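Long-range contacts in cysteine desulfurase (Thermococcus onnurineus, PDB 5B89), which probably catalyses the pyridoxal 5'-phosphate-dependent removal of sulfur from L-cysteine, passing it to a sulfur carrier and releasing L-alanine: residues Q315-V320 with F394-L400; L363-I368 with F406-E412. All coordinates share one frame; numbering follows the deposited sequence.

Contact 1. Residues Q315-V320 with F394-L400; sequences QEHKLV and FHVYNSL
Leu319, on the helix through 315-320, meets 394-400 through CB and both methyls. Its CB sits over the ring of Phe394, 4.0 Å from the centroid and 13° off the ring normal, a CH-pi contact. Beyond CG the branches part: CD1 reaches Phe394 CB at 3.8 Å and Asn398 CB at 3.7 Å, while CD2 presses on the backbone at Ser399 C, 3.4 Å away, and touches Leu400 CD2. Val320 CG2 meets the same phenyl ring at its edge, 4.0 Å from Phe394 CD2. In this class-V aminotransferase family enzyme the loop contains a type I beta turn from His395 to Asn398 and leads from strand 389-393 of the four-stranded mixed sheet into helix 400-415; Asn398 OD1 accepts from His395 N, and Ser399 is the N-cap, its OG bonded to Glu402 N. Gln315 ties this turn to the helix. Its CG, anti to the backbone N (chi1 176°), packs at Val396 O, 3.7 Å away, and the chain bends at chi2, which brings NE2 2.8 Å from Asn398 O; the oxygen lies in the amide plane and the N-H...O angle is 156°. With an alanine here, Asn398 O would probably lose this donor and a gap would open beside Val396 O. Glu316 runs extended past the turn, and its OE1, 3.5 Å from His395 CA, is hydrogen-bonded to His217 ND1.

Contact 2. Residues L363-I368 with F406-E412; sequences LDDHSI and FLGVMEE
The backbones of 363-368 and 406-412 come nearest at two places, Leu363 to Val409 (CA atoms 7.4 Å apart) and Ile368 to Phe406 (CA atoms 7.2 Å apart), so side chains fill the interval. Val409 is central: a chi1 of 175°, with CG1 opposite the amide nitrogen, turns that methyl over one face of the His366 imidazole, 3.8 Å from the centroid and 15° off the normal, as a CH-pi contact. The same methyl meets Leu363 CD2 at 3.8 Å, while CG2 touches Ile368 CD1 at 3.9 Å. The segment 363-368 carries the end of helix 356-365, closed by a Schellman motif: Ser367, with positive phi, lets Ile368 N bond to Leu363 O and Ser367 N to Asp364 O, and strand 368-373 starts at once, at Ile368. Leu363 from the helix, His366 from the turn and Ile368 from the strand all meet helix 400-415. Both methyls of Leu363 touch the Phe406 ring obliquely, and CD1 also meets Met410 SD at 4.1 Å. Within 406-412, Met410 CG lies over one face of the Phe406 ring, toward its rim, and Ile368 CD1 reaches Phe406 CA at 3.8 Å. His366 ND1 is hydrogen-bonded back to Ile362 O in the helix before it, and Asp364 OD1 accepts from the backbone N of Arg73 of the second subunit.

Overall arrangement
Helix 400-415 connects the two contacts: the loop of contact 1 ends at its N-terminus, and contact 2 uses 406-412, further along it. The centres are about 17 Å apart, with about 7 Å between nearest atoms, so the contacts do not touch; their segments alternate along the chain. Helix 309-329 bridges them, since it supplies 315-320 and its Thr323 is touched by both Phe394 and Phe406. Contact 1 lies nearer the cofactor: the Glu316 side chain is about 12 Å from pyridoxal-5'-phosphate and about 8 Å from the side chain of Gln213, which binds it, and the His395 side chain is about 13 Å from the bound alanine. Contact 2 is remote from these sites.

Contact 1. Residues Q315-V320 with F394-L400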
loop_
_atom_site.group_PDB
_atom_site.type_symbol
_atom_site.label_atom_id
_atom_site.label_comp_id
_atom_site.label_asym_id
_atom_site.label_seq_id
_atom_site.Cartn_x
_atom_site.Cartn_y
_atom_site.Cartn_z
ATOM N N GLN B 315 5.810 -30.504 5.225
ATOM C CA GLN B 315 7.093 -30.323 4.686
ATOM C C GLN B 315 7.969 -29.504 5.570
ATOM O O GLN B 315 9.115 -29.726 5.809
ATOM C CB GLN B 315 7.000 -29.734 3.250
ATOM C CG GLN B 315 8.320 -29.400 2.608
ATOM C CD GLN B 315 9.194 -30.597 2.189
ATOM O OE1 GLN B 315 8.791 -31.760 2.446
ATOM N NE2 GLN B 315 10.332 -30.335 1.691
ATOM N N GLU B 316 7.409 -28.369 6.067
ATOM C CA GLU B 316 8.140 -27.501 6.960
ATOM C C GLU B 316 8.608 -28.207 8.237
ATOM O O GLU B 316 9.738 -27.937 8.653
ATOM C CB GLU B 316 7.323 -26.197 7.245
ATOM C CG GLU B 316 7.243 -25.280 5.985
ATOM C CD GLU B 316 6.579 -23.974 6.267
ATOM O OE1 GLU B 316 6.068 -23.341 5.366
ATOM O OE2 GLU B 316 6.635 -23.503 7.379
ATOM N N HIS B 317 7.763 -29.052 8.785
ATOM C CA HIS B 317 8.140 -29.755 9.972
ATOM C C HIS B 317 9.357 -30.659 9.701
ATOM O O HIS B 317 10.198 -30.725 10.478
ATOM C CB HIS B 317 6.968 -30.586 10.438
ATOM C CG HIS B 317 7.342 -31.513 11.523
ATOM N ND1 HIS B 317 7.466 -32.865 11.346
ATOM C CD2 HIS B 317 7.758 -31.251 12.766
ATOM C CE1 HIS B 317 7.899 -33.401 12.464
ATOM N NE2 HIS B 317 8.083 -32.449 13.338
ATOM N N LYS B 318 9.370 -31.321 8.565
ATOM C CA LYS B 318 10.503 -32.180 8.223
ATOM C C LYS B 318 11.766 -31.369 8.161
ATOM O O LYS B 318 12.787 -31.788 8.591
ATOM C CB LYS B 318 10.308 -32.908 6.886
ATOM C CG LYS B 318 9.215 -33.943 6.815
ATOM C CD LYS B 318 9.119 -34.558 5.438
ATOM C CE LYS B 318 7.852 -35.344 5.258
ATOM N NZ LYS B 318 7.611 -35.870 3.885
ATOM N N LEU B 319 11.672 -30.183 7.575
ATOM C CA LEU B 319 12.840 -29.348 7.510
ATOM C C LEU B 319 13.370 -28.845 8.822
ATOM O O LEU B 319 14.511 -28.885 9.150
ATOM C CB LEU B 319 12.568 -28.140 6.514
ATOM C CG LEU B 319 12.076 -28.484 5.158
ATOM C CD1 LEU B 319 11.601 -27.199 4.433
ATOM C CD2 LEU B 319 13.220 -29.137 4.346
ATOM N N VAL B 320 12.441 -28.417 9.735
ATOM C CA VAL B 320 12.814 -28.014 11.091
ATOM C C VAL B 320 13.413 -29.174 11.909
ATOM O O VAL B 320 14.349 -28.941 12.637
ATOM C CB VAL B 320 11.534 -27.434 11.772
ATOM C CG1 VAL B 320 11.784 -27.162 13.182
ATOM C CG2 VAL B 320 11.088 -26.144 11.053
ATOM N N PHE B 394 11.736 -21.352 6.422
ATOM C CA PHE B 394 11.306 -22.154 5.317
ATOM C C PHE B 394 9.921 -21.984 4.731
ATOM O O PHE B 394 9.078 -21.405 5.322
ATOM C CB PHE B 394 11.366 -23.620 5.797
ATOM C CG PHE B 394 12.658 -24.025 6.472
ATOM C CD1 PHE B 394 13.849 -24.028 5.805
ATOM C CD2 PHE B 394 12.640 -24.482 7.781
ATOM C CE1 PHE B 394 15.009 -24.422 6.440
ATOM C CE2 PHE B 394 13.789 -24.865 8.414
ATOM C CZ PHE B 394 14.974 -24.840 7.740
ATOM N N HIS B 395 9.765 -22.573 3.552
ATOM C CA HIS B 395 8.502 -22.720 2.883
ATOM C C HIS B 395 8.490 -24.121 2.224
ATOM O O HIS B 395 9.431 -24.804 2.250
ATOM C CB HIS B 395 8.103 -21.592 1.906
ATOM C CG HIS B 395 6.628 -21.361 1.866
ATOM N ND1 HIS B 395 6.032 -20.128 1.702
ATOM C CD2 HIS B 395 5.627 -22.241 1.999
ATOM C CE1 HIS B 395 4.723 -20.275 1.779
ATOM N NE2 HIS B 395 4.465 -21.543 1.979
ATOM N N VAL B 396 7.359 -24.458 1.653
ATOM C CA VAL B 396 7.106 -25.752 1.037
ATOM C C VAL B 396 8.042 -26.129 -0.088
ATOM O O VAL B 396 8.208 -27.268 -0.364
ATOM C CB VAL B 396 5.610 -25.900 0.648
ATOM C CG1 VAL B 396 5.251 -25.022 -0.525
ATOM C CG2 VAL B 396 5.238 -27.355 0.383
ATOM N N TYR B 397 8.630 -25.134 -0.713
ATOM C CA TYR B 397 9.581 -25.330 -1.799
ATOM C C TYR B 397 11.003 -25.634 -1.353
ATOM O O TYR B 397 11.780 -25.988 -2.120
ATOM C CB TYR B 397 9.570 -24.153 -2.807
ATOM C CG TYR B 397 9.573 -22.777 -2.196
ATOM C CD1 TYR B 397 10.677 -22.252 -1.628
ATOM C CD2 TYR B 397 8.442 -22.033 -2.210
ATOM C CE1 TYR B 397 10.655 -21.000 -1.080
ATOM C CE2 TYR B 397 8.395 -20.792 -1.657
ATOM C CZ TYR B 397 9.498 -20.295 -1.102
ATOM O OH TYR B 397 9.379 -19.057 -0.543
ATOM N N ASN B 398 11.310 -25.453 -0.099
ATOM C CA ASN B 398 12.560 -25.833 0.481
ATOM C C ASN B 398 12.613 -27.358 0.692
ATOM O O ASN B 398 11.654 -28.012 0.808
ATOM C CB ASN B 398 12.909 -25.089 1.753
ATOM C CG ASN B 398 13.090 -23.629 1.561
ATOM O OD1 ASN B 398 12.373 -22.841 2.235
ATOM N ND2 ASN B 398 14.011 -23.208 0.675
ATOM N N SER B 399 13.829 -27.891 0.490
ATOM C CA SER B 399 14.050 -29.360 0.471
ATOM C C SER B 399 15.033 -29.818 1.565
ATOM O O SER B 399 15.889 -29.122 2.063
ATOM C CB SER B 399 14.685 -29.740 -0.919
ATOM O OG SER B 399 16.004 -29.330 -0.997
ATOM N N LEU B 400 14.842 -31.154 1.865
ATOM C CA LEU B 400 15.816 -31.749 2.808
ATOM C C LEU B 400 17.309 -31.737 2.302
ATOM O O LEU B 400 18.216 -31.585 3.012
ATOM C CB LEU B 400 15.395 -33.151 3.196
ATOM C CG LEU B 400 14.252 -33.224 4.253
ATOM C CD1 LEU B 400 13.618 -34.617 4.293
ATOM C CD2 LEU B 400 14.803 -32.738 5.573
#

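Contact 2. Residues L363-I368 with F406-E412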
loop_
_atom_site.group_PDB
_atom_site.type_symbol
_atom_site.label_atom_id
_atom_site.label_comp_id
_atom_site.label_asym_id
_atom_site.label_seq_id
_atom_site.Cartn_x
_atom_site.Cartn_y
_atom_site.Cartn_z
ATOM N N LEU B 363 27.335 -17.929 5.073
ATOM C CA LEU B 363 26.320 -18.631 4.406
ATOM C C LEU B 363 26.034 -18.095 3.029
ATOM O O LEU B 363 25.856 -18.861 2.067
ATOM C CB LEU B 363 25.029 -18.750 5.279
ATOM C CG LEU B 363 25.214 -19.706 6.496
ATOM C CD1 LEU B 363 24.186 -19.528 7.613
ATOM C CD2 LEU B 363 25.215 -21.160 6.042
ATOM N N ASP B 364 25.978 -16.786 2.944
ATOM C CA ASP B 364 25.811 -16.111 1.673
ATOM C C ASP B 364 26.931 -16.454 0.628
ATOM O O ASP B 364 26.600 -16.680 -0.510
ATOM C CB ASP B 364 25.672 -14.607 1.832
ATOM C CG ASP B 364 25.457 -13.901 0.520
ATOM O OD1 ASP B 364 24.496 -14.084 -0.295
ATOM O OD2 ASP B 364 26.476 -13.197 0.169
ATOM N N ASP B 365 28.131 -16.588 1.126
ATOM C CA ASP B 365 29.253 -16.980 0.261
ATOM C C ASP B 365 28.869 -18.305 -0.430
ATOM O O ASP B 365 29.356 -18.568 -1.533
ATOM C CB ASP B 365 30.520 -17.173 1.105
ATOM C CG ASP B 365 31.114 -15.958 1.732
ATOM O OD1 ASP B 365 30.819 -14.831 1.358
ATOM O OD2 ASP B 365 31.893 -16.146 2.714
ATOM N N HIS B 366 28.207 -19.221 0.301
ATOM C CA HIS B 366 27.766 -20.502 -0.125
ATOM C C HIS B 366 26.372 -20.536 -0.764
ATOM O O HIS B 366 25.786 -21.554 -0.901
ATOM C CB HIS B 366 27.852 -21.506 1.027
ATOM C CG HIS B 366 29.231 -21.782 1.513
ATOM N ND1 HIS B 366 29.946 -21.020 2.382
ATOM C CD2 HIS B 366 29.996 -22.856 1.234
ATOM C CE1 HIS B 366 31.154 -21.575 2.565
ATOM N NE2 HIS B 366 31.167 -22.667 1.887
ATOM N N SER B 367 25.889 -19.341 -1.157
ATOM C CA SER B 367 24.615 -19.170 -1.785
ATOM C C SER B 367 23.397 -19.646 -0.917
ATOM O O SER B 367 22.414 -20.048 -1.529
ATOM C CB SER B 367 24.550 -19.845 -3.131
ATOM O OG SER B 367 25.536 -19.226 -4.005
ATOM N N ILE B 368 23.575 -19.547 0.404
ATOM C CA ILE B 368 22.481 -19.837 1.316
ATOM C C ILE B 368 22.096 -18.489 1.977
ATOM O O ILE B 368 22.859 -17.766 2.536
ATOM C CB ILE B 368 22.937 -20.797 2.421
ATOM C CG1 ILE B 368 23.412 -22.133 1.814
ATOM C CG2 ILE B 368 21.789 -20.987 3.435
ATOM C CD1 ILE B 368 24.176 -23.003 2.825
ATOM N N PHE B 406 23.165 -26.988 3.902
ATOM C CA PHE B 406 23.296 -26.023 4.943
ATOM C C PHE B 406 24.054 -26.623 6.126
ATOM O O PHE B 406 24.912 -26.015 6.622
ATOM C CB PHE B 406 21.879 -25.519 5.382
ATOM C CG PHE B 406 21.823 -24.877 6.718
ATOM C CD1 PHE B 406 22.088 -23.575 6.856
ATOM C CD2 PHE B 406 21.453 -25.579 7.828
ATOM C CE1 PHE B 406 22.042 -22.964 8.078
ATOM C CE2 PHE B 406 21.405 -24.974 9.055
ATOM C CZ PHE B 406 21.709 -23.664 9.175
ATOM N N LEU B 407 23.664 -27.816 6.542
ATOM C CA LEU B 407 24.327 -28.458 7.701
ATOM C C LEU B 407 25.839 -28.755 7.420
ATOM O O LEU B 407 26.654 -28.585 8.284
ATOM C CB LEU B 407 23.605 -29.708 8.105
ATOM C CG LEU B 407 22.203 -29.492 8.808
ATOM C CD1 LEU B 407 21.578 -30.803 9.045
ATOM C CD2 LEU B 407 22.374 -28.719 10.093
ATOM N N GLY B 408 26.099 -29.069 6.184
ATOM C CA GLY B 408 27.487 -29.247 5.749
ATOM C C GLY B 408 28.295 -28.000 5.779
ATOM O O GLY B 408 29.442 -27.964 6.253
ATOM N N VAL B 409 27.675 -26.849 5.379
ATOM C CA VAL B 409 28.341 -25.615 5.519
ATOM C C VAL B 409 28.529 -25.122 6.962
ATOM O O VAL B 409 29.561 -24.646 7.344
ATOM C CB VAL B 409 27.649 -24.464 4.658
ATOM C CG1 VAL B 409 28.261 -23.094 4.877
ATOM C CG2 VAL B 409 27.569 -24.873 3.248
ATOM N N MET B 410 27.518 -25.343 7.816
ATOM C CA MET B 410 27.622 -25.060 9.215
ATOM C C MET B 410 28.738 -25.895 9.911
ATOM O O MET B 410 29.425 -25.371 10.774
ATOM C CB MET B 410 26.306 -25.277 9.956
ATOM C CG MET B 410 25.243 -24.227 9.651
ATOM S SD MET B 410 25.702 -22.557 10.005
ATOM C CE MET B 410 26.062 -22.595 11.735
ATOM N N GLU B 411 28.865 -27.124 9.438
ATOM C CA GLU B 411 29.895 -28.025 10.009
ATOM C C GLU B 411 31.302 -27.489 9.697
ATOM O O GLU B 411 32.101 -27.374 10.584
ATOM C CB GLU B 411 29.644 -29.413 9.480
ATOM C CG GLU B 411 30.644 -30.456 10.003
ATOM C CD GLU B 411 30.359 -31.852 9.526
ATOM O OE1 GLU B 411 29.157 -32.246 9.304
ATOM O OE2 GLU B 411 31.387 -32.600 9.359
ATOM N N GLU B 412 31.512 -27.075 8.444
ATOM C CA GLU B 412 32.760 -26.497 8.043
ATOM C C GLU B 412 33.019 -25.200 8.810
ATOM O O GLU B 412 34.137 -25.025 9.368
ATOM C CB GLU B 412 32.712 -26.334 6.542
ATOM C CG GLU B 412 33.835 -25.641 5.755
ATOM C CD GLU B 412 33.615 -25.781 4.210
ATOM O OE1 GLU B 412 32.447 -26.030 3.777
ATOM O OE2 GLU B 412 34.599 -25.658 3.427
#